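Local structure of glyceraldehyde-3-phosphate dehydrogenase (Sulfolobus solfataricus, 1B7G) at residues A[192-197]-A[206-211]; A[163-168]-A[220-225]; A[138-143]-A[296-301]; A[183-188]-A[210-215]. The protein catalyses the phosphorylating oxidation of D-glyceraldehyde 3-phosphate in glycolysis, using NADP or NAD as cofactor with a marked preference for NADP. The protein carries 1 engineered substitution. All coordinates share one frame; numbering follows the deposited sequence.

Interaction 1. Residues A[192-197]-A[206-211]; sequences HHAKDV and IATMAV. With SO4 (sulfate ion), chain F; SO4 (sulfate ion), chain C; SO4 (sulfate ion), chain H.
In His193, CG is turned opposite the carbonyl carbon (chi1 -51°), and in Thr208 the hydroxyl lies between the backbone N and the carbonyl carbon (chi1 53°). These torsions bring the two side chains together, with CB of His193 3.6 Å from OG1 of Thr208. The contact belongs to the C-terminal domain of the glyceraldehyde-3-phosphate dehydrogenase fold, where the short helix 193-198 packs on strand 205-213 of the mixed sheet. Most of the touching residues are buried. Ala194 N also reaches OG1 of Thr208, at 3.3 Å, but this hydrogen bond is bent and weak. The stronger partner of that hydroxyl is Ser191, which is also hydrogen-bonded to ND1 of His193. Further along the helix the contact is apolar. CB of Ala194 is 4.0 Å from CG2 of Ile206. The end of Ile206 crosses Val197 at about a right angle, with CD1 3.9 Å from CG2 of Val197. At the other end, NE2 of His193 donates in the plane of its ring to O2 of a sulfate, 2.7 Å away and almost straight at 176°. Ser138, Asn140 and Arg166 hold the same ion, which marks the inorganic phosphate site. A leucine in place of His193 would probably leave O2 of the sulfate without this donor and Ser191 without its bond to ND1. His192 binds a second sulfate through its backbone N. Its ring nitrogen ND1 donates to OD2 of Asp196 at 2.7 Å, meeting that oxygen from above the carboxylate plane.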
loop_
_atom_site.group_PDB
_atom_site.type_symbol
_atom_site.label_atom_id
_atom_site.label_comp_id
_atom_site.label_asym_id
_atom_site.label_seq_id
_atom_site.Cartn_x
_atom_site.Cartn_y
_atom_site.Cartn_z
ATOM N N HIS A 192 2.729 -28.828 5.413
ATOM C CA HIS A 192 3.761 -29.082 4.442
ATOM C C HIS A 192 5.065 -28.342 4.742
ATOM O O HIS A 192 6.078 -28.711 4.160
ATOM C CB HIS A 192 3.263 -28.732 3.022
ATOM C CG HIS A 192 3.175 -27.265 2.737
ATOM N ND1 HIS A 192 4.293 -26.546 2.342
ATOM C CD2 HIS A 192 2.153 -26.368 2.781
ATOM C CE1 HIS A 192 3.985 -25.274 2.198
ATOM N NE2 HIS A 192 2.697 -25.138 2.413
ATOM N N HIS A 193 5.028 -27.270 5.532
ATOM C CA HIS A 193 6.193 -26.509 5.870
ATOM C C HIS A 193 7.353 -27.338 6.380
ATOM O O HIS A 193 8.484 -27.063 5.961
ATOM C CB HIS A 193 5.830 -25.409 6.898
ATOM C CG HIS A 193 4.640 -24.636 6.364
ATOM N ND1 HIS A 193 3.345 -25.061 6.512
ATOM C CD2 HIS A 193 4.596 -23.533 5.598
ATOM C CE1 HIS A 193 2.532 -24.219 5.884
ATOM N NE2 HIS A 193 3.273 -23.263 5.309
ATOM N N ALA A 194 7.078 -28.329 7.250
ATOM C CA ALA A 194 8.160 -29.100 7.847
ATOM C C ALA A 194 8.953 -29.885 6.808
ATOM O O ALA A 194 10.162 -29.738 6.724
ATOM C CB ALA A 194 7.626 -29.983 8.981
ATOM N N LYS A 195 8.268 -30.600 5.946
ATOM C CA LYS A 195 8.871 -31.282 4.827
ATOM C C LYS A 195 9.640 -30.281 3.948
ATOM O O LYS A 195 10.779 -30.551 3.601
ATOM C CB LYS A 195 7.804 -31.971 3.999
ATOM C CG LYS A 195 8.347 -32.915 2.957
ATOM C CD LYS A 195 7.278 -33.473 2.013
ATOM C CE LYS A 195 7.883 -34.717 1.343
ATOM N NZ LYS A 195 7.125 -35.198 0.168
ATOM N N ASP A 196 9.040 -29.126 3.663
ATOM C CA ASP A 196 9.732 -28.133 2.832
ATOM C C ASP A 196 10.991 -27.635 3.497
ATOM O O ASP A 196 12.000 -27.567 2.777
ATOM C CB ASP A 196 8.806 -27.031 2.353
ATOM C CG ASP A 196 7.711 -27.578 1.441
ATOM O OD1 ASP A 196 7.833 -28.774 1.092
ATOM O OD2 ASP A 196 6.708 -26.919 1.153
ATOM N N VAL A 197 11.013 -27.401 4.798
ATOM C CA VAL A 197 12.248 -27.014 5.489
ATOM C C VAL A 197 13.310 -28.123 5.339
ATOM O O VAL A 197 14.533 -27.888 5.129
ATOM C CB VAL A 197 11.953 -26.715 6.947
ATOM C CG1 VAL A 197 13.175 -26.667 7.874
ATOM C CG2 VAL A 197 11.207 -25.389 7.181
ATOM N N ILE A 206 11.711 -31.216 12.767
ATOM C CA ILE A 206 10.799 -30.057 12.723
ATOM C C ILE A 206 9.371 -30.536 12.477
ATOM O O ILE A 206 9.106 -31.478 11.732
ATOM C CB ILE A 206 11.189 -29.002 11.652
ATOM C CG1 ILE A 206 10.117 -27.912 11.511
ATOM C CG2 ILE A 206 11.366 -29.704 10.309
ATOM C CD1 ILE A 206 10.549 -26.641 10.771
ATOM N N ALA A 207 8.433 -29.895 13.206
ATOM C CA ALA A 207 7.035 -30.193 12.962
ATOM C C ALA A 207 6.292 -28.867 12.978
ATOM O O ALA A 207 6.600 -27.951 13.741
ATOM C CB ALA A 207 6.492 -31.249 13.952
ATOM N N THR A 208 5.314 -28.719 12.108
ATOM C CA THR A 208 4.606 -27.455 11.989
ATOM C C THR A 208 3.094 -27.688 11.857
ATOM O O THR A 208 2.684 -28.700 11.313
ATOM C CB THR A 208 5.008 -26.700 10.701
ATOM O OG1 THR A 208 4.832 -27.577 9.596
ATOM C CG2 THR A 208 6.443 -26.183 10.754
ATOM N N MET A 209 2.357 -26.715 12.382
ATOM C CA MET A 209 0.910 -26.723 12.131
ATOM C C MET A 209 0.530 -25.367 11.541
ATOM O O MET A 209 1.164 -24.370 11.907
ATOM C CB MET A 209 0.162 -26.858 13.462
ATOM C CG MET A 209 0.311 -28.117 14.256
ATOM S SD MET A 209 -0.439 -28.087 15.893
ATOM C CE MET A 209 0.965 -27.800 16.948
ATOM N N ALA A 210 -0.531 -25.299 10.744
ATOM C CA ALA A 210 -0.897 -24.026 10.143
ATOM C C ALA A 210 -2.455 -23.870 10.157
ATOM O O ALA A 210 -3.152 -24.846 9.976
ATOM C CB ALA A 210 -0.480 -24.024 8.673
ATOM N N VAL A 211 -2.847 -22.614 10.196
ATOM C CA VAL A 211 -4.225 -22.201 10.182
ATOM C C VAL A 211 -4.362 -20.906 9.340
ATOM O O VAL A 211 -3.409 -20.123 9.363
ATOM C CB VAL A 211 -4.730 -21.922 11.607
ATOM C CG1 VAL A 211 -3.949 -20.789 12.262
ATOM C CG2 VAL A 211 -6.217 -21.539 11.572
HETATM S S SO4 F . -0.539 -29.296 3.409
HETATM O O1 SO4 F . -0.295 -28.839 1.991
HETATM O O2 SO4 F . -2.008 -29.088 3.708
HETATM O O3 SO4 F . 0.276 -28.456 4.368
HETATM O O4 SO4 F . -0.225 -30.753 3.523
HETATM S S SO4 C . 3.049 -21.097 2.489
HETATM O O1 SO4 C . 1.995 -20.984 1.488
HETATM O O2 SO4 C . 2.394 -21.088 3.910
HETATM O O3 SO4 C . 4.055 -20.040 2.536
HETATM O O4 SO4 C . 3.684 -22.405 2.249
HETATM S S SO4 H . 6.677 -32.797 -2.262
HETATM O O1 SO4 H . 7.320 -34.134 -2.592
HETATM O O2 SO4 H . 5.462 -32.637 -3.124
HETATM O O3 SO4 H . 7.635 -31.685 -2.468
HETATM O O4 SO4 H . 6.259 -32.869 -0.815
#

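Interaction 2. Residues A[163-168]-A[220-225]; sequences TIVRRA and MHFINI. With SO4 (sulfate ion), chain D; SO4 (sulfate ion), chain C.
Met220 faces Val165 across two antiparallel strands, 163-167 and 220-225, whose short axes run 175° apart. The two residues form a hydrogen-bonded pair. Met220 N donates to Val165 O at 3.0 Å, and Val165 N returns a bond to Met220 O at 2.8 Å. His221 comes next and makes a non-hydrogen-bonded pair with Ile164 on the other face of the sheet. The side chains lie alongside one another and point the same way. CG1 of Ile164 sits over the centre of the imidazole, 3.8 Å from the ring centroid, a CH-pi contact only 7° off the normal. CG2 of Ile164 comes near NE2 and CD2 of the ring. NE2 is hydrogen-bonded to Asn140 of helix 139-152, so Ile164 packs on one face while a hydrogen bond fixes NE2. Phe222 pairs with Thr163 through a second pair of backbone bonds, Thr163 N to Phe222 O at 2.9 Å and Phe222 N to Thr163 O at 2.8 Å. With CG opposite its carbonyl carbon (chi1 -58°), the Phe222 ring presents its edge to Val165, and CE2 lies 3.5 Å from CG2 of Val165. Past Val165 the chain carries two arginines. NE of Arg166 donates to O2 of one sulfate at 2.8 Å, and its NH2 bonds to both that ion and a second one. Arg167 grips the second sulfate with NH1 and NH2. The arrangement is an antiparallel strand pair within the mixed sheet of the GAPDH C-terminal domain, and next to it lie Arg166 and Arg167 of the substrate phosphate site.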
loop_
_atom_site.group_PDB
_atom_site.type_symbol
_atom_site.label_atom_id
_atom_site.label_comp_id
_atom_site.label_asym_id
_atom_site.label_seq_id
_atom_site.Cartn_x
_atom_site.Cartn_y
_atom_site.Cartn_z
ATOM N N THR A 163 4.012 -22.899 14.823
ATOM C CA THR A 163 2.639 -22.657 14.408
ATOM C C THR A 163 2.603 -21.427 13.485
ATOM O O THR A 163 3.144 -20.382 13.780
ATOM C CB THR A 163 1.803 -22.441 15.678
ATOM O OG1 THR A 163 1.422 -23.694 16.237
ATOM C CG2 THR A 163 0.528 -21.659 15.341
ATOM N N ILE A 164 2.001 -21.642 12.328
ATOM C CA ILE A 164 1.869 -20.653 11.279
ATOM C C ILE A 164 0.428 -20.182 11.082
ATOM O O ILE A 164 -0.460 -20.934 10.694
ATOM C CB ILE A 164 2.418 -21.191 9.944
ATOM C CG1 ILE A 164 3.920 -21.556 10.084
ATOM C CG2 ILE A 164 2.339 -20.123 8.841
ATOM C CD1 ILE A 164 4.361 -22.464 8.947
ATOM N N VAL A 165 0.225 -18.892 11.306
ATOM C CA VAL A 165 -1.070 -18.262 11.063
ATOM C C VAL A 165 -1.045 -17.621 9.657
ATOM O O VAL A 165 -0.371 -16.619 9.511
ATOM C CB VAL A 165 -1.344 -17.190 12.121
ATOM C CG1 VAL A 165 -2.649 -16.423 11.794
ATOM C CG2 VAL A 165 -1.339 -17.819 13.506
ATOM N N ARG A 166 -1.706 -18.232 8.701
ATOM C CA ARG A 166 -1.622 -17.717 7.316
ATOM C C ARG A 166 -2.690 -16.686 6.996
ATOM O O ARG A 166 -3.873 -16.841 7.363
ATOM C CB ARG A 166 -1.693 -18.885 6.337
ATOM C CG ARG A 166 -0.858 -20.085 6.619
ATOM C CD ARG A 166 -0.739 -21.162 5.560
ATOM N NE ARG A 166 -0.397 -20.647 4.231
ATOM C CZ ARG A 166 -1.253 -20.288 3.298
ATOM N NH1 ARG A 166 -2.571 -20.438 3.481
ATOM N NH2 ARG A 166 -0.798 -19.777 2.142
ATOM N N ARG A 167 -2.298 -15.629 6.273
ATOM C CA ARG A 167 -3.301 -14.685 5.744
ATOM C C ARG A 167 -4.103 -15.450 4.718
ATOM O O ARG A 167 -3.557 -16.374 4.078
ATOM C CB ARG A 167 -2.581 -13.436 5.189
ATOM C CG ARG A 167 -1.709 -13.770 3.935
ATOM C CD ARG A 167 -2.553 -13.512 2.709
ATOM N NE ARG A 167 -1.970 -13.741 1.401
ATOM C CZ ARG A 167 -1.863 -14.928 0.821
ATOM N NH1 ARG A 167 -2.263 -16.044 1.458
ATOM N NH2 ARG A 167 -1.328 -15.041 -0.395
ATOM N N ALA A 168 -5.409 -15.234 4.597
ATOM C CA ALA A 168 -6.284 -15.951 3.705
ATOM C C ALA A 168 -5.980 -15.767 2.210
ATOM O O ALA A 168 -5.971 -16.729 1.420
ATOM C CB ALA A 168 -7.752 -15.443 3.932
ATOM N N MET A 220 1.915 -14.801 10.186
ATOM C CA MET A 220 2.672 -14.767 11.395
ATOM C C MET A 220 3.094 -16.173 11.814
ATOM O O MET A 220 2.385 -17.169 11.648
ATOM C CB MET A 220 2.053 -14.063 12.622
ATOM C CG MET A 220 2.276 -12.549 12.605
ATOM S SD MET A 220 1.742 -11.713 14.082
ATOM C CE MET A 220 3.135 -12.124 15.184
ATOM N N HIS A 221 4.322 -16.231 12.389
ATOM C CA HIS A 221 4.827 -17.496 12.905
ATOM C C HIS A 221 5.074 -17.422 14.420
ATOM O O HIS A 221 5.501 -16.458 14.960
ATOM C CB HIS A 221 6.155 -17.983 12.283
ATOM C CG HIS A 221 6.077 -18.224 10.798
ATOM N ND1 HIS A 221 6.940 -19.118 10.162
ATOM C CD2 HIS A 221 5.286 -17.715 9.852
ATOM C CE1 HIS A 221 6.605 -19.125 8.849
ATOM N NE2 HIS A 221 5.645 -18.270 8.658
ATOM N N PHE A 222 4.856 -18.588 15.057
ATOM C CA PHE A 222 5.088 -18.617 16.526
ATOM C C PHE A 222 5.956 -19.845 16.775
ATOM O O PHE A 222 5.564 -20.943 16.360
ATOM C CB PHE A 222 3.776 -18.698 17.294
ATOM C CG PHE A 222 2.844 -17.546 16.989
ATOM C CD1 PHE A 222 3.028 -16.322 17.604
ATOM C CD2 PHE A 222 1.841 -17.677 16.046
ATOM C CE1 PHE A 222 2.191 -15.255 17.300
ATOM C CE2 PHE A 222 1.005 -16.611 15.734
ATOM C CZ PHE A 222 1.183 -15.400 16.370
ATOM N N ILE A 223 7.197 -19.605 17.187
ATOM C CA ILE A 223 8.124 -20.734 17.097
ATOM C C ILE A 223 8.885 -21.048 18.374
ATOM O O ILE A 223 9.015 -20.265 19.267
ATOM C CB ILE A 223 9.191 -20.565 15.996
ATOM C CG1 ILE A 223 10.109 -19.412 16.410
ATOM C CG2 ILE A 223 8.605 -20.324 14.616
ATOM C CD1 ILE A 223 11.451 -19.528 15.680
ATOM N N ASN A 224 9.209 -22.339 18.407
ATOM C CA ASN A 224 9.921 -22.879 19.565
ATOM C C ASN A 224 11.113 -23.682 19.010
ATOM O O ASN A 224 10.907 -24.684 18.352
ATOM C CB ASN A 224 8.995 -23.762 20.380
ATOM C CG ASN A 224 9.708 -24.449 21.536
ATOM O OD1 ASN A 224 10.726 -25.143 21.434
ATOM N ND2 ASN A 224 9.146 -24.249 22.725
ATOM N N ILE A 225 12.292 -23.185 19.380
ATOM C CA ILE A 225 13.519 -23.834 18.877
ATOM C C ILE A 225 14.254 -24.469 20.065
ATOM O O ILE A 225 14.329 -23.903 21.151
ATOM C CB ILE A 225 14.438 -22.785 18.215
ATOM C CG1 ILE A 225 13.825 -22.155 16.951
ATOM C CG2 ILE A 225 15.802 -23.393 17.844
ATOM C CD1 ILE A 225 14.568 -20.880 16.553
HETATM S S SO4 D . -1.909 -18.579 -1.172
HETATM O O1 SO4 D . -2.191 -17.464 -2.152
HETATM O O2 SO4 D . -2.469 -18.225 0.156
HETATM O O3 SO4 D . -0.410 -18.639 -1.085
HETATM O O4 SO4 D . -2.486 -19.843 -1.669
HETATM S S SO4 C . 3.049 -21.097 2.489
HETATM O O1 SO4 C . 1.995 -20.984 1.488
HETATM O O2 SO4 C . 2.394 -21.088 3.910
HETATM O O3 SO4 C . 4.055 -20.040 2.536
HETATM O O4 SO4 C . 3.684 -22.405 2.249
#

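Interaction 3. Residues A[138-143]-A[296-301]; sequences SCNTTA and YAVHQE. With SO4 (sulfate ion), chain C.
Ala143 and Val298 make the apolar centre of this buried contact between helix 139-152 and the end of strand 291-298. CB of Ala143 is 3.4 Å from CG2 of Val298, which is tighter than usual for two methyls. The same CB lies 3.8 Å from CE1 of Tyr296, and CG2 of Val298 stands at the edge of that ring. Val298 also crosses the end of Asn140, with CG2 3.8 Å from OD1. OD1 itself is hydrogen-bonded to His221. Among the polar groups, SG of Cys139 lies 3.3 Å from the backbone O of Gln300. With SG anti to the carbonyl carbon (chi1 -56°), the sulfur is turned to the Gln300 backbone. The start of the helix is capped by Ser138, whose OG accepts from Thr141 N at 3.1 Å and also from Thr141 OG1. A further set of hydrogen bonds holds a sulfate at the helix N terminus. Ser138 OG donates to its O4 at 2.8 Å, Asn140 N to O3 at 2.8 Å and Asn140 ND2 to O2 at 2.9 Å. With the Ser138 hydroxyl gone, as in an alanine here, the helix start would probably lose its cap, with Thr141 N left without that acceptor, and O4 of the sulfate would lose a donor. The positive end of the helix probably helps to attract the anion. This is the active-site helix start of GAPDH, with Cys139, by similarity the nucleophile, beside the inorganic phosphate site.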
loop_
_atom_site.group_PDB
_atom_site.type_symbol
_atom_site.label_atom_id
_atom_site.label_comp_id
_atom_site.label_asym_id
_atom_site.label_seq_id
_atom_site.Cartn_x
_atom_site.Cartn_y
_atom_site.Cartn_z
ATOM N N SER A 138 8.531 -22.050 -0.354
ATOM C CA SER A 138 7.404 -21.122 -0.215
ATOM C C SER A 138 7.754 -19.960 0.668
ATOM O O SER A 138 8.753 -19.936 1.405
ATOM C CB SER A 138 6.177 -21.892 0.379
ATOM O OG SER A 138 6.455 -22.070 1.796
ATOM N N CYS A 139 6.859 -18.962 0.734
ATOM C CA CYS A 139 7.059 -17.792 1.562
ATOM C C CYS A 139 7.264 -18.132 3.049
ATOM O O CYS A 139 8.133 -17.585 3.705
ATOM C CB CYS A 139 5.771 -16.900 1.452
ATOM S SG CYS A 139 5.393 -16.486 -0.295
ATOM N N ASN A 140 6.402 -19.007 3.611
ATOM C CA ASN A 140 6.580 -19.286 5.052
ATOM C C ASN A 140 7.722 -20.260 5.262
ATOM O O ASN A 140 8.390 -20.179 6.289
ATOM C CB ASN A 140 5.249 -19.804 5.645
ATOM C CG ASN A 140 4.290 -18.631 5.847
ATOM O OD1 ASN A 140 4.684 -17.594 6.378
ATOM N ND2 ASN A 140 3.050 -18.772 5.438
ATOM N N THR A 141 8.035 -21.105 4.253
ATOM C CA THR A 141 9.181 -22.007 4.437
ATOM C C THR A 141 10.456 -21.166 4.462
ATOM O O THR A 141 11.401 -21.388 5.218
ATOM C CB THR A 141 9.264 -23.042 3.314
ATOM O OG1 THR A 141 8.004 -23.721 3.177
ATOM C CG2 THR A 141 10.341 -24.087 3.630
ATOM N N THR A 142 10.487 -20.168 3.547
ATOM C CA THR A 142 11.637 -19.255 3.509
ATOM C C THR A 142 11.874 -18.570 4.828
ATOM O O THR A 142 13.016 -18.419 5.280
ATOM C CB THR A 142 11.478 -18.208 2.400
ATOM O OG1 THR A 142 11.416 -18.841 1.110
ATOM C CG2 THR A 142 12.649 -17.227 2.378
ATOM N N ALA A 143 10.790 -18.051 5.468
ATOM C CA ALA A 143 10.970 -17.310 6.705
ATOM C C ALA A 143 11.497 -18.249 7.805
ATOM O O ALA A 143 12.373 -17.849 8.548
ATOM C CB ALA A 143 9.641 -16.659 7.119
ATOM N N TYR A 296 7.160 -13.894 14.660
ATOM C CA TYR A 296 7.533 -12.958 13.592
ATOM C C TYR A 296 6.432 -12.861 12.562
ATOM O O TYR A 296 5.578 -13.770 12.412
ATOM C CB TYR A 296 8.918 -13.357 13.014
ATOM C CG TYR A 296 9.071 -14.763 12.496
ATOM C CD1 TYR A 296 8.559 -15.131 11.244
ATOM C CD2 TYR A 296 9.748 -15.727 13.204
ATOM C CE1 TYR A 296 8.717 -16.419 10.776
ATOM C CE2 TYR A 296 9.933 -17.012 12.729
ATOM C CZ TYR A 296 9.389 -17.364 11.523
ATOM O OH TYR A 296 9.516 -18.650 11.069
ATOM N N ALA A 297 6.465 -11.733 11.824
ATOM C CA ALA A 297 5.565 -11.560 10.694
ATOM C C ALA A 297 6.256 -11.871 9.377
ATOM O O ALA A 297 7.491 -11.707 9.254
ATOM C CB ALA A 297 4.985 -10.132 10.641
ATOM N N VAL A 298 5.513 -12.288 8.364
ATOM C CA VAL A 298 6.067 -12.572 7.044
ATOM C C VAL A 298 5.218 -11.861 5.973
ATOM O O VAL A 298 4.014 -12.078 5.916
ATOM C CB VAL A 298 6.072 -14.069 6.729
ATOM C CG1 VAL A 298 6.612 -14.374 5.345
ATOM C CG2 VAL A 298 6.879 -14.878 7.786
ATOM N N HIS A 299 5.828 -10.987 5.183
ATOM C CA HIS A 299 5.094 -10.345 4.082
ATOM C C HIS A 299 5.170 -11.252 2.876
ATOM O O HIS A 299 6.182 -11.269 2.134
ATOM C CB HIS A 299 5.596 -8.935 3.767
ATOM C CG HIS A 299 4.786 -8.301 2.650
ATOM N ND1 HIS A 299 5.355 -7.572 1.638
ATOM C CD2 HIS A 299 3.471 -8.329 2.374
ATOM C CE1 HIS A 299 4.437 -7.178 0.785
ATOM N NE2 HIS A 299 3.261 -7.609 1.229
ATOM N N GLN A 300 4.090 -11.985 2.633
ATOM C CA GLN A 300 4.088 -13.040 1.640
ATOM C C GLN A 300 4.192 -12.525 0.210
ATOM O O GLN A 300 4.595 -13.304 -0.651
ATOM C CB GLN A 300 2.895 -14.001 1.685
ATOM C CG GLN A 300 1.557 -13.350 1.337
ATOM C CD GLN A 300 1.125 -12.302 2.315
ATOM O OE1 GLN A 300 1.483 -12.278 3.513
ATOM N NE2 GLN A 300 0.322 -11.336 1.859
ATOM N N GLU A 301 3.803 -11.275 -0.029
ATOM C CA GLU A 301 3.919 -10.832 -1.433
ATOM C C GLU A 301 5.375 -10.659 -1.885
ATOM O O GLU A 301 5.619 -10.689 -3.097
ATOM C CB GLU A 301 3.171 -9.508 -1.589
ATOM C CG GLU A 301 1.640 -9.685 -1.358
ATOM C CD GLU A 301 1.009 -8.269 -1.426
ATOM O OE1 GLU A 301 1.304 -7.448 -0.538
ATOM O OE2 GLU A 301 0.288 -8.007 -2.386
HETATM S S SO4 C . 3.049 -21.097 2.489
HETATM O O1 SO4 C . 1.995 -20.984 1.488
HETATM O O2 SO4 C . 2.394 -21.088 3.910
HETATM O O3 SO4 C . 4.055 -20.040 2.536
HETATM O O4 SO4 C . 3.684 -22.405 2.249
#

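Interaction 4. Residues A[183-188]-A[210-215]; sequences VPDPAT and AVIAPT
Ile212 lays CG1 and CD1 against the carboxylate of Asp185, with CG1 3.4 Å and CD1 3.5 Å from OD2 of Asp185. The two side chains approach at a slant. The setting is an antiparallel strand pair at the border of the mixed sheet in the C-terminal domain, where strand 183-184 is the outermost strand of this chain on that side and runs along strand 205-213. Val183 and Ile212 form the hydrogen-bonded pair. Val183 N donates to Ile212 O at 2.9 Å, and Ile212 N donates to Val183 O at 3.0 Å. Pro184 has no N-H to give, and it fits the non-hydrogen-bonded place opposite Val211. CG2 of Val211 reaches back to 3.6 Å from O of Val183. The backbone pairing then goes on past the short strand, with Asp185 N bonded to Ala210 O at 2.8 Å. In Asp185 the carboxylate is swung opposite its own backbone N (chi1 -174°), which carries it over Ile212. There OD2 also forms a salt bridge with Arg166, one of the arginines of the phosphate sites. Asp185 is thus a second-shell residue that probably helps to position that guanidinium. The peptide bond before Pro186 is cis. Beyond it a water links the two segments: it accepts from Ala210 N at 2.9 Å and donates to O of Pro186 and O of Thr188.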
loop_
_atom_site.group_PDB
_atom_site.type_symbol
_atom_site.label_atom_id
_atom_site.label_comp_id
_atom_site.label_asym_id
_atom_site.label_seq_id
_atom_site.Cartn_x
_atom_site.Cartn_y
_atom_site.Cartn_z
ATOM N N VAL A 183 -9.513 -21.353 9.765
ATOM C CA VAL A 183 -9.660 -22.559 8.941
ATOM C C VAL A 183 -8.379 -23.411 9.055
ATOM O O VAL A 183 -7.373 -23.012 8.463
ATOM C CB VAL A 183 -9.967 -22.201 7.481
ATOM C CG1 VAL A 183 -10.297 -23.465 6.680
ATOM C CG2 VAL A 183 -11.109 -21.181 7.194
ATOM N N PRO A 184 -8.406 -24.512 9.782
ATOM C CA PRO A 184 -7.234 -25.389 9.861
ATOM C C PRO A 184 -6.656 -25.548 8.470
ATOM O O PRO A 184 -7.366 -25.831 7.478
ATOM C CB PRO A 184 -7.788 -26.648 10.506
ATOM C CG PRO A 184 -8.924 -26.125 11.384
ATOM C CD PRO A 184 -9.577 -25.057 10.517
ATOM N N ASP A 185 -5.319 -25.398 8.339
ATOM C CA ASP A 185 -4.767 -25.480 6.962
ATOM C C ASP A 185 -3.468 -26.230 6.859
ATOM O O ASP A 185 -2.388 -25.633 6.704
ATOM C CB ASP A 185 -4.602 -24.014 6.501
ATOM C CG ASP A 185 -4.177 -23.918 5.033
ATOM O OD1 ASP A 185 -4.544 -24.752 4.216
ATOM O OD2 ASP A 185 -3.414 -22.983 4.734
ATOM N N PRO A 186 -3.512 -27.536 6.914
ATOM C CA PRO A 186 -4.727 -28.312 7.085
ATOM C C PRO A 186 -4.977 -28.707 8.538
ATOM O O PRO A 186 -4.307 -28.237 9.468
ATOM C CB PRO A 186 -4.348 -29.604 6.323
ATOM C CG PRO A 186 -2.903 -29.796 6.726
ATOM C CD PRO A 186 -2.314 -28.420 6.815
ATOM N N ALA A 187 -5.994 -29.549 8.749
ATOM C CA ALA A 187 -6.195 -30.008 10.136
ATOM C C ALA A 187 -5.200 -31.082 10.530
ATOM O O ALA A 187 -5.048 -31.303 11.734
ATOM C CB ALA A 187 -7.622 -30.449 10.336
ATOM N N THR A 188 -4.511 -31.720 9.600
ATOM C CA THR A 188 -3.548 -32.782 9.944
ATOM C C THR A 188 -2.207 -32.205 10.310
ATOM O O THR A 188 -1.883 -31.055 9.985
ATOM C CB THR A 188 -3.434 -33.763 8.752
ATOM O OG1 THR A 188 -3.195 -32.976 7.591
ATOM C CG2 THR A 188 -4.735 -34.513 8.506
ATOM N N ALA A 210 -0.531 -25.299 10.744
ATOM C CA ALA A 210 -0.897 -24.026 10.143
ATOM C C ALA A 210 -2.455 -23.870 10.157
ATOM O O ALA A 210 -3.152 -24.846 9.976
ATOM C CB ALA A 210 -0.480 -24.024 8.673
ATOM N N VAL A 211 -2.847 -22.614 10.196
ATOM C CA VAL A 211 -4.225 -22.201 10.182
ATOM C C VAL A 211 -4.362 -20.906 9.340
ATOM O O VAL A 211 -3.409 -20.123 9.363
ATOM C CB VAL A 211 -4.730 -21.922 11.607
ATOM C CG1 VAL A 211 -3.949 -20.789 12.262
ATOM C CG2 VAL A 211 -6.217 -21.539 11.572
ATOM N N ILE A 212 -5.483 -20.758 8.697
ATOM C CA ILE A 212 -5.851 -19.563 7.915
ATOM C C ILE A 212 -6.733 -18.651 8.771
ATOM O O ILE A 212 -7.663 -19.112 9.429
ATOM C CB ILE A 212 -6.537 -19.932 6.611
ATOM C CG1 ILE A 212 -5.600 -20.522 5.549
ATOM C CG2 ILE A 212 -7.326 -18.750 5.953
ATOM C CD1 ILE A 212 -6.377 -21.203 4.394
ATOM N N ALA A 213 -6.354 -17.390 8.852
ATOM C CA ALA A 213 -7.086 -16.347 9.538
ATOM C C ALA A 213 -7.654 -15.398 8.447
ATOM O O ALA A 213 -7.023 -15.334 7.382
ATOM C CB ALA A 213 -6.246 -15.498 10.464
ATOM N N PRO A 214 -8.680 -14.637 8.764
ATOM C CA PRO A 214 -9.308 -13.715 7.809
ATOM C C PRO A 214 -8.630 -12.359 7.709
ATOM O O PRO A 214 -9.172 -11.322 8.063
ATOM C CB PRO A 214 -10.749 -13.577 8.309
ATOM C CG PRO A 214 -10.684 -13.845 9.754
ATOM C CD PRO A 214 -9.429 -14.662 10.045
ATOM N N THR A 215 -7.341 -12.381 7.357
ATOM C CA THR A 215 -6.505 -11.202 7.246
ATOM C C THR A 215 -5.863 -11.156 5.858
ATOM O O THR A 215 -5.750 -12.232 5.287
ATOM C CB THR A 215 -5.448 -11.099 8.335
ATOM O OG1 THR A 215 -4.720 -9.868 8.120
ATOM C CG2 THR A 215 -4.466 -12.280 8.381
HETATM O O HOH W 1 -1.563 -28.008 10.226
#

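From the N terminus, the chain first meets residues 138-143, whose contact with 296-301 closes the widest loop, interaction 3. The other three contacts nest inside it. Interaction 2 opens at 163-168 and closes at 220-225. Within that loop, interaction 4 starts at 183-188 and interaction 1 at 192-197, and both end on strand 205-213, where they share Ala210 and Val211. Strand 205-213 lies between strands 183-184 and 157-167, so interactions 4 and 2 lie along the same mixed sheet, and interaction 1 sets helix 193-198 on it. Interaction 3 joins the helix 139-152 to the same sheet through strand 291-298. Interactions 1, 2 and 3 all touch one sulfate, while interactions 3 and 4 do not touch each other.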